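PDB 6WY9: acyl-CoA dehydrogenase domain protein Tcur3481 from Thermomonospora curvata, which binds FAD and probably oxidises acyl-CoA thioesters at the alpha-beta bond, as acyl-CoA dehydrogenases do. Local coordinates for residues R117-A122 with A160-V165; F176-D181 with V206-L211; V234-L239 with I271-M276. All blocks are in the same frame, centred on the assembly; numbering follows the deposited sequence.

Interaction 1 of 3, residues R117-A122 with A160-V165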
loop_
_atom_site.group_PDB
_atom_site.type_symbol
_atom_site.label_atom_id
_atom_site.label_comp_id
_atom_site.label_asym_id
_atom_site.label_seq_id
_atom_site.Cartn_x
_atom_site.Cartn_y
_atom_site.Cartn_z
ATOM N N ARG B 117 30.230 32.397 -4.661
ATOM C CA ARG B 117 30.089 32.025 -3.251
ATOM C C ARG B 117 28.992 30.988 -3.109
ATOM O O ARG B 117 27.828 31.280 -3.397
ATOM C CB ARG B 117 29.735 33.231 -2.382
ATOM C CG ARG B 117 29.583 32.899 -0.900
ATOM C CD ARG B 117 29.072 34.086 -0.051
ATOM N NE ARG B 117 29.664 35.366 -0.449
ATOM C CZ ARG B 117 30.804 35.857 0.023
ATOM N NH1 ARG B 117 31.228 37.036 -0.401
ATOM N NH2 ARG B 117 31.520 35.179 0.909
ATOM N N ARG B 118 29.354 29.793 -2.652
ATOM C CA ARG B 118 28.372 28.750 -2.378
ATOM C C ARG B 118 28.302 28.512 -0.878
ATOM O O ARG B 118 29.208 28.871 -0.120
ATOM C CB ARG B 118 28.696 27.440 -3.091
ATOM C CG ARG B 118 28.704 27.554 -4.639
ATOM C CD ARG B 118 28.544 26.202 -5.318
ATOM N NE ARG B 118 29.571 25.218 -4.947
ATOM C CZ ARG B 118 30.608 24.904 -5.725
ATOM N NH1 ARG B 118 30.748 25.501 -6.905
ATOM N NH2 ARG B 118 31.510 24.005 -5.329
ATOM N N LEU B 119 27.218 27.863 -0.475
ATOM C CA LEU B 119 26.920 27.604 0.919
ATOM C C LEU B 119 26.432 26.178 1.027
ATOM O O LEU B 119 26.115 25.531 0.023
ATOM C CB LEU B 119 25.847 28.560 1.449
ATOM C CG LEU B 119 26.274 30.018 1.274
ATOM C CD1 LEU B 119 25.052 30.899 1.297
ATOM C CD2 LEU B 119 27.150 30.298 2.441
ATOM N N THR B 120 26.363 25.684 2.257
ATOM C CA THR B 120 25.564 24.491 2.494
ATOM C C THR B 120 24.950 24.619 3.879
ATOM O O THR B 120 25.205 25.579 4.613
ATOM C CB THR B 120 26.399 23.199 2.322
ATOM O OG1 THR B 120 25.556 22.060 2.517
ATOM C CG2 THR B 120 27.580 23.162 3.325
ATOM N N VAL B 121 24.094 23.654 4.211
ATOM C CA VAL B 121 23.410 23.639 5.492
ATOM C C VAL B 121 23.681 22.304 6.169
ATOM O O VAL B 121 23.677 21.249 5.515
ATOM C CB VAL B 121 21.902 23.877 5.312
ATOM C CG1 VAL B 121 21.722 25.195 4.600
ATOM C CG2 VAL B 121 21.238 22.720 4.491
ATOM N N ALA B 122 23.891 22.367 7.478
ATOM C CA ALA B 122 24.220 21.227 8.330
ATOM C C ALA B 122 23.082 21.129 9.342
ATOM O O ALA B 122 23.134 21.708 10.425
ATOM C CB ALA B 122 25.600 21.410 9.001
ATOM N N ALA B 160 32.095 24.970 -0.654
ATOM C CA ALA B 160 31.217 25.858 0.110
ATOM C C ALA B 160 32.065 26.753 1.018
ATOM O O ALA B 160 32.948 26.261 1.724
ATOM C CB ALA B 160 30.216 25.052 0.929
ATOM N N ALA B 161 31.823 28.069 0.971
ATOM C CA ALA B 161 32.626 29.007 1.762
ATOM C C ALA B 161 32.080 29.181 3.186
ATOM O O ALA B 161 32.827 29.548 4.106
ATOM C CB ALA B 161 32.704 30.357 1.045
ATOM N N HIS B 162 30.792 28.915 3.384
ATOM C CA HIS B 162 30.125 29.092 4.658
ATOM C C HIS B 162 29.042 28.040 4.785
ATOM O O HIS B 162 28.503 27.564 3.782
ATOM C CB HIS B 162 29.480 30.471 4.800
ATOM C CG HIS B 162 30.292 31.584 4.227
ATOM N ND1 HIS B 162 31.241 32.261 4.955
ATOM C CD2 HIS B 162 30.284 32.150 2.999
ATOM C CE1 HIS B 162 31.793 33.195 4.200
ATOM N NE2 HIS B 162 31.225 33.153 3.008
ATOM N N LEU B 163 28.728 27.695 6.031
ATOM C CA LEU B 163 27.703 26.724 6.383
ATOM C C LEU B 163 26.757 27.333 7.409
ATOM O O LEU B 163 27.198 28.010 8.340
ATOM C CB LEU B 163 28.308 25.461 7.001
ATOM C CG LEU B 163 29.440 24.698 6.311
ATOM C CD1 LEU B 163 30.768 25.346 6.662
ATOM C CD2 LEU B 163 29.409 23.229 6.771
ATOM N N LEU B 164 25.460 27.076 7.247
ATOM C CA LEU B 164 24.509 27.289 8.323
ATOM C C LEU B 164 24.391 25.992 9.115
ATOM O O LEU B 164 24.030 24.948 8.549
ATOM C CB LEU B 164 23.151 27.714 7.771
ATOM C CG LEU B 164 23.156 28.917 6.852
ATOM C CD1 LEU B 164 21.741 29.342 6.531
ATOM C CD2 LEU B 164 23.986 30.117 7.487
ATOM N N VAL B 165 24.657 26.064 10.418
ATOM C CA VAL B 165 24.748 24.909 11.314
ATOM C C VAL B 165 23.694 25.063 12.409
ATOM O O VAL B 165 23.692 26.079 13.108
ATOM C CB VAL B 165 26.146 24.826 11.965
ATOM C CG1 VAL B 165 26.212 23.685 13.032
ATOM C CG2 VAL B 165 27.239 24.703 10.909
#

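Interaction 2 of 3, residues F176-D181 with V206-L211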
loop_
_atom_site.group_PDB
_atom_site.type_symbol
_atom_site.label_atom_id
_atom_site.label_comp_id
_atom_site.label_asym_id
_atom_site.label_seq_id
_atom_site.Cartn_x
_atom_site.Cartn_y
_atom_site.Cartn_z
ATOM N N PHE B 176 23.171 29.034 13.025
ATOM C CA PHE B 176 24.393 29.827 13.154
ATOM C C PHE B 176 25.215 29.726 11.887
ATOM O O PHE B 176 25.381 28.629 11.345
ATOM C CB PHE B 176 25.256 29.342 14.321
ATOM C CG PHE B 176 24.533 29.299 15.634
ATOM C CD1 PHE B 176 23.652 28.254 15.931
ATOM C CD2 PHE B 176 24.750 30.295 16.571
ATOM C CE1 PHE B 176 22.992 28.230 17.172
ATOM C CE2 PHE B 176 24.111 30.290 17.788
ATOM C CZ PHE B 176 23.239 29.252 18.097
ATOM N N LEU B 177 25.766 30.859 11.447
ATOM C CA LEU B 177 26.627 30.907 10.275
ATOM C C LEU B 177 28.077 30.626 10.652
ATOM O O LEU B 177 28.622 31.222 11.596
ATOM C CB LEU B 177 26.521 32.267 9.584
ATOM C CG LEU B 177 27.203 32.333 8.214
ATOM C CD1 LEU B 177 26.377 33.150 7.248
ATOM C CD2 LEU B 177 28.597 32.939 8.364
ATOM N N VAL B 178 28.717 29.752 9.881
ATOM C CA VAL B 178 30.097 29.360 10.142
ATOM C C VAL B 178 30.901 29.474 8.857
ATOM O O VAL B 178 30.443 29.042 7.791
ATOM C CB VAL B 178 30.156 27.923 10.696
ATOM C CG1 VAL B 178 31.577 27.477 10.797
ATOM C CG2 VAL B 178 29.473 27.870 12.056
ATOM N N ASP B 179 32.109 30.012 8.957
ATOM C CA ASP B 179 33.002 30.017 7.802
ATOM C C ASP B 179 33.626 28.637 7.640
ATOM O O ASP B 179 33.915 27.951 8.627
ATOM C CB ASP B 179 34.066 31.113 7.949
ATOM C CG ASP B 179 33.456 32.504 7.858
ATOM O OD1 ASP B 179 32.434 32.658 7.155
ATOM O OD2 ASP B 179 33.956 33.428 8.509
ATOM N N ALA B 180 33.778 28.203 6.385
ATOM C CA ALA B 180 34.256 26.847 6.115
ATOM C C ALA B 180 35.707 26.646 6.524
ATOM O O ALA B 180 36.144 25.496 6.624
ATOM C CB ALA B 180 34.119 26.501 4.632
ATOM N N ASP B 181 36.461 27.733 6.714
ATOM C CA ASP B 181 37.839 27.714 7.191
ATOM C C ASP B 181 37.948 28.092 8.672
ATOM O O ASP B 181 39.050 28.391 9.150
ATOM C CB ASP B 181 38.700 28.652 6.346
ATOM C CG ASP B 181 38.221 30.092 6.415
ATOM O OD1 ASP B 181 37.126 30.329 6.970
ATOM O OD2 ASP B 181 38.929 30.989 5.928
ATOM N N VAL B 206 33.869 25.978 17.635
ATOM C CA VAL B 206 34.037 26.702 16.371
ATOM C C VAL B 206 33.380 28.076 16.491
ATOM O O VAL B 206 32.207 28.158 16.877
ATOM C CB VAL B 206 33.424 25.919 15.210
ATOM C CG1 VAL B 206 33.592 26.718 13.922
ATOM C CG2 VAL B 206 34.023 24.499 15.066
ATOM N N PRO B 207 34.065 29.152 16.129
ATOM C CA PRO B 207 33.423 30.477 16.151
ATOM C C PRO B 207 32.248 30.551 15.185
ATOM O O PRO B 207 32.308 30.035 14.059
ATOM C CB PRO B 207 34.553 31.421 15.735
ATOM C CG PRO B 207 35.808 30.658 16.020
ATOM C CD PRO B 207 35.492 29.220 15.775
ATOM N N ALA B 208 31.164 31.188 15.637
ATOM C CA ALA B 208 29.967 31.298 14.808
ATOM C C ALA B 208 29.186 32.542 15.182
ATOM O O ALA B 208 29.361 33.109 16.263
ATOM C CB ALA B 208 29.033 30.087 14.936
ATOM N N ARG B 209 28.292 32.929 14.277
ATOM C CA ARG B 209 27.428 34.087 14.442
ATOM C C ARG B 209 25.992 33.634 14.265
ATOM O O ARG B 209 25.685 32.900 13.320
ATOM C CB ARG B 209 27.752 35.165 13.411
ATOM C CG ARG B 209 29.218 35.531 13.330
ATOM C CD ARG B 209 29.647 36.248 14.591
ATOM N NE ARG B 209 28.985 37.541 14.723
ATOM C CZ ARG B 209 29.303 38.460 15.635
ATOM N NH1 ARG B 209 30.281 38.232 16.501
ATOM N NH2 ARG B 209 28.642 39.611 15.676
ATOM N N ALA B 210 25.110 34.069 15.157
ATOM C CA ALA B 210 23.723 33.622 15.090
ATOM C C ALA B 210 22.956 34.323 13.968
ATOM O O ALA B 210 23.234 35.478 13.617
ATOM C CB ALA B 210 23.026 33.865 16.433
ATOM N N LEU B 211 21.991 33.599 13.390
ATOM C CA LEU B 211 20.880 34.214 12.672
ATOM C C LEU B 211 19.771 34.545 13.680
ATOM O O LEU B 211 19.827 34.155 14.849
ATOM C CB LEU B 211 20.352 33.300 11.556
ATOM C CG LEU B 211 21.153 33.202 10.255
ATOM C CD1 LEU B 211 22.491 32.533 10.544
ATOM C CD2 LEU B 211 20.383 32.404 9.133
HETATM O O HOH W 1 32.931 31.020 11.468
#

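Interaction 3 of 3, residues V234-L239 with I271-M276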
loop_
_atom_site.group_PDB
_atom_site.type_symbol
_atom_site.label_atom_id
_atom_site.label_comp_id
_atom_site.label_asym_id
_atom_site.label_seq_id
_atom_site.Cartn_x
_atom_site.Cartn_y
_atom_site.Cartn_z
ATOM N N VAL B 234 12.425 14.927 -9.886
ATOM C CA VAL B 234 12.939 13.565 -10.040
ATOM C C VAL B 234 11.825 12.614 -10.471
ATOM O O VAL B 234 11.996 11.809 -11.390
ATOM C CB VAL B 234 13.601 13.072 -8.740
ATOM C CG1 VAL B 234 13.976 11.578 -8.880
ATOM C CG2 VAL B 234 14.877 13.955 -8.418
ATOM N N ALA B 235 10.694 12.638 -9.770
ATOM C CA ALA B 235 9.655 11.655 -10.085
ATOM C C ALA B 235 9.084 11.900 -11.475
ATOM O O ALA B 235 8.800 10.950 -12.212
ATOM C CB ALA B 235 8.528 11.697 -9.037
ATOM N N SER B 236 8.882 13.176 -11.833
ATOM C CA SER B 236 8.361 13.528 -13.145
ATOM C C SER B 236 9.301 13.046 -14.247
ATOM O O SER B 236 8.861 12.466 -15.246
ATOM C CB SER B 236 8.176 15.055 -13.241
ATOM O OG SER B 236 7.199 15.485 -12.299
ATOM N N GLY B 237 10.598 13.302 -14.088
ATOM C CA GLY B 237 11.545 12.879 -15.108
ATOM C C GLY B 237 11.613 11.368 -15.204
ATOM O O GLY B 237 11.653 10.811 -16.300
ATOM N N ALA B 238 11.605 10.685 -14.052
ATOM C CA ALA B 238 11.617 9.226 -14.047
ATOM C C ALA B 238 10.406 8.674 -14.795
ATOM O O ALA B 238 10.524 7.762 -15.627
ATOM C CB ALA B 238 11.630 8.710 -12.592
ATOM N N LEU B 239 9.219 9.196 -14.476
ATOM C CA LEU B 239 8.015 8.745 -15.168
ATOM C C LEU B 239 8.116 8.996 -16.682
ATOM O O LEU B 239 7.766 8.124 -17.490
ATOM C CB LEU B 239 6.782 9.445 -14.596
ATOM C CG LEU B 239 5.467 8.988 -15.229
ATOM C CD1 LEU B 239 5.269 7.418 -15.221
ATOM C CD2 LEU B 239 4.277 9.667 -14.517
ATOM N N ILE B 271 -0.764 9.751 -10.654
ATOM C CA ILE B 271 -1.573 10.217 -9.531
ATOM C C ILE B 271 -0.680 10.775 -8.413
ATOM O O ILE B 271 -0.902 11.875 -7.895
ATOM C CB ILE B 271 -2.455 9.065 -9.021
ATOM C CG1 ILE B 271 -3.621 8.774 -9.980
ATOM C CG2 ILE B 271 -2.957 9.337 -7.551
ATOM C CD1 ILE B 271 -4.192 7.323 -9.738
ATOM N N GLU B 272 0.366 10.033 -8.055
ATOM C CA GLU B 272 1.203 10.452 -6.942
ATOM C C GLU B 272 1.902 11.764 -7.264
ATOM O O GLU B 272 2.073 12.618 -6.381
ATOM C CB GLU B 272 2.228 9.362 -6.614
ATOM C CG GLU B 272 1.572 8.180 -5.821
ATOM C CD GLU B 272 2.505 6.998 -5.712
ATOM O OE1 GLU B 272 3.464 6.899 -6.536
ATOM O OE2 GLU B 272 2.256 6.157 -4.842
ATOM N N ILE B 273 2.321 11.919 -8.522
ATOM C CA ILE B 273 2.978 13.141 -8.960
ATOM C C ILE B 273 2.003 14.310 -8.908
ATOM O O ILE B 273 2.359 15.419 -8.486
ATOM C CB ILE B 273 3.581 12.955 -10.367
ATOM C CG1 ILE B 273 4.797 12.004 -10.330
ATOM C CG2 ILE B 273 3.903 14.354 -11.057
ATOM C CD1 ILE B 273 5.376 11.656 -11.737
ATOM N N GLU B 274 0.756 14.098 -9.335
ATOM C CA GLU B 274 -0.222 15.201 -9.223
ATOM C C GLU B 274 -0.442 15.600 -7.769
ATOM O O GLU B 274 -0.526 16.788 -7.441
ATOM C CB GLU B 274 -1.544 14.809 -9.891
ATOM C CG GLU B 274 -1.302 14.797 -11.396
ATOM C CD GLU B 274 -2.518 15.056 -12.283
ATOM O OE1 GLU B 274 -3.671 14.711 -11.918
ATOM O OE2 GLU B 274 -2.298 15.570 -13.396
ATOM N N ALA B 275 -0.509 14.615 -6.879
ATOM C CA ALA B 275 -0.679 14.894 -5.453
ATOM C C ALA B 275 0.529 15.641 -4.880
ATOM O O ALA B 275 0.376 16.610 -4.131
ATOM C CB ALA B 275 -0.909 13.584 -4.714
ATOM N N MET B 276 1.735 15.151 -5.190
ATOM C CA MET B 276 2.968 15.813 -4.797
ATOM C C MET B 276 2.957 17.270 -5.197
ATOM O O MET B 276 3.300 18.145 -4.399
ATOM C CB MET B 276 4.139 15.094 -5.464
ATOM C CG MET B 276 4.396 13.739 -4.789
ATOM S SD MET B 276 5.360 12.629 -5.880
ATOM C CE MET B 276 6.924 13.505 -5.641
#

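Interaction 1 of 3, residues R117-A122 with A160-V165
T120, V121 and A122 run parallel to L163, L164 and V165 with strand axes 4.6 Å apart and inclined by 23°, and L164 is bonded through both its N and its O: the N reaches T120 O, and the O accepts A122 N at 2.8 Å. T120 N continues the ladder to H162 O (3.2 Å). At the corner of the chain A161 N bonds R118 O.

R117 and H162 carry the polar side-chain contact. R117 CG stands anti to the backbone N (chi1 -180°), and a bend at chi3 brings NH2 to H162 NE2 at 2.9 Å, in the plane of the imidazole but through a bent N-H path of 138°. With NE2 accepting and ND1 bonded to D179, the ring is probably neutral and is held at both nitrogens. L119 CD2 lies 3.3 Å from H162 CB, also near the ring edge. V121, on this same face with L119 and L164, is covered by W88 and A93 of helix 87-100.

On the other face, T120 CG2 packs alongside L163 CG (3.8 Å), while T120 OG1 turns to P155 O. The arrangement belongs to the central beta domain of acyl-CoA dehydrogenases, whose sheet strand 118-122 joins directly after the N-terminal helices.

Interaction 2 of 3, residues F176-D181 with V206-L211
F176 and L177 pair antiparallel with A210 and R209 inside the beta domain of the acyl-CoA dehydrogenase fold. The strands meet at 141°, well short of strictly antiparallel, and the pairing is correspondingly short. Strand 172-179 here has a partner on each edge, since V178 is also bonded to L163 and F176 to V165. Strand 206-210 in turn pairs onward with strand 144-154, through V206 with L147 and A208 with W145.

Two backbone hydrogen bonds join L177 and R209 as a hydrogen-bonded pair. L177 N gives to R209 O at 2.8 Å, and R209 N returns to L177 O at 3.2 Å. F176 with A210 forms the adjoining non-hydrogen-bonded pair, and F176 CA adds a CH...O contact to R209 O. The R209 side chain leads its guanidinium away from the contact, towards a weak, long ion pair with D143.

The apolar contacts fall on both faces. On the face of F176 and V178, F176 CB meets A208 CB, while its ring lies obliquely against A210, whose CB is 4.0 Å from F176 CD2; W145 meets the same ring edge-to-face. V178 splits its branches: CG1, anti to the backbone N (chi1 173°), meets V206 CG1 at 3.8 Å with the two side chains nearly perpendicular, and CG2 rests 3.7 Å from A208 CB. On the other face L211, just past the strand, turns CD1 back to within 4.2 Å of L177 CB.

Where the strands splay apart, a water takes the place of a direct bond: it accepts from D179 N at 2.8 Å and donates to P207 O at the same distance.

Interaction 3 of 3, residues V234-L239 with I271-M276
The carbonyl oxygen of A235 accepts the helical hydrogen bond of L239 N (2.9 Å) and is covered by the methyl I273 CD1 at 3.5 Å. The two helices run antiparallel, with short-segment axes 10.2 Å apart at 155°.

I273 is the residue that spans this gap. CG1 stands anti to the carbonyl carbon (chi1 -70°) and the chain continues extended, so that CG1 lies 4.0 Å from A235 CB while CD1 reaches L239 CD2 at 3.6 Å, the two side chains meeting at a slant. Its other branch, CG2, sits against S236 OG, a hydroxyl bonded back to L232 O in its own helix. M276 adds its methyl: the thioether chain bends at chi3, and CE approaches A235 CB at 4.2 Å. With an alanine in place of I273, A235 O and L239 CD2 would probably lose the methyl that covers them, and a gap would be likely to open between the helices.

Helix 295-319 also packs on A235. The contact is plain apolar packing of two long antiparallel helices in the C-terminal helical bundle characteristic of acyl-CoA dehydrogenases, with the L239 side chain about 12 Å from bound dihydroflavin-adenine dinucleotide.

The three contacts follow one another along the chain. Interactions 1 and 2 have centres about 9 Å apart in one mixed sheet and touch directly, through the backbone bond between L163 and V178 and through H162 with D179. Strands 160-169 and 172-179 being antiparallel neighbours, 118-122, 160-169, 172-179 and 206-210 lie in succession. Interaction 3 belongs to the C-terminal helices, on the opposite side of the chain's centre, about 30 and 37 Å from interactions 1 and 2, centre to centre. Strand 206-210 leads into helix 215-248, linking beta domain to helical bundle. Interactions 1 and 2 lie away from the annotated sites, while the L239 side chain of interaction 3 is about 12 Å from the bound cofactor.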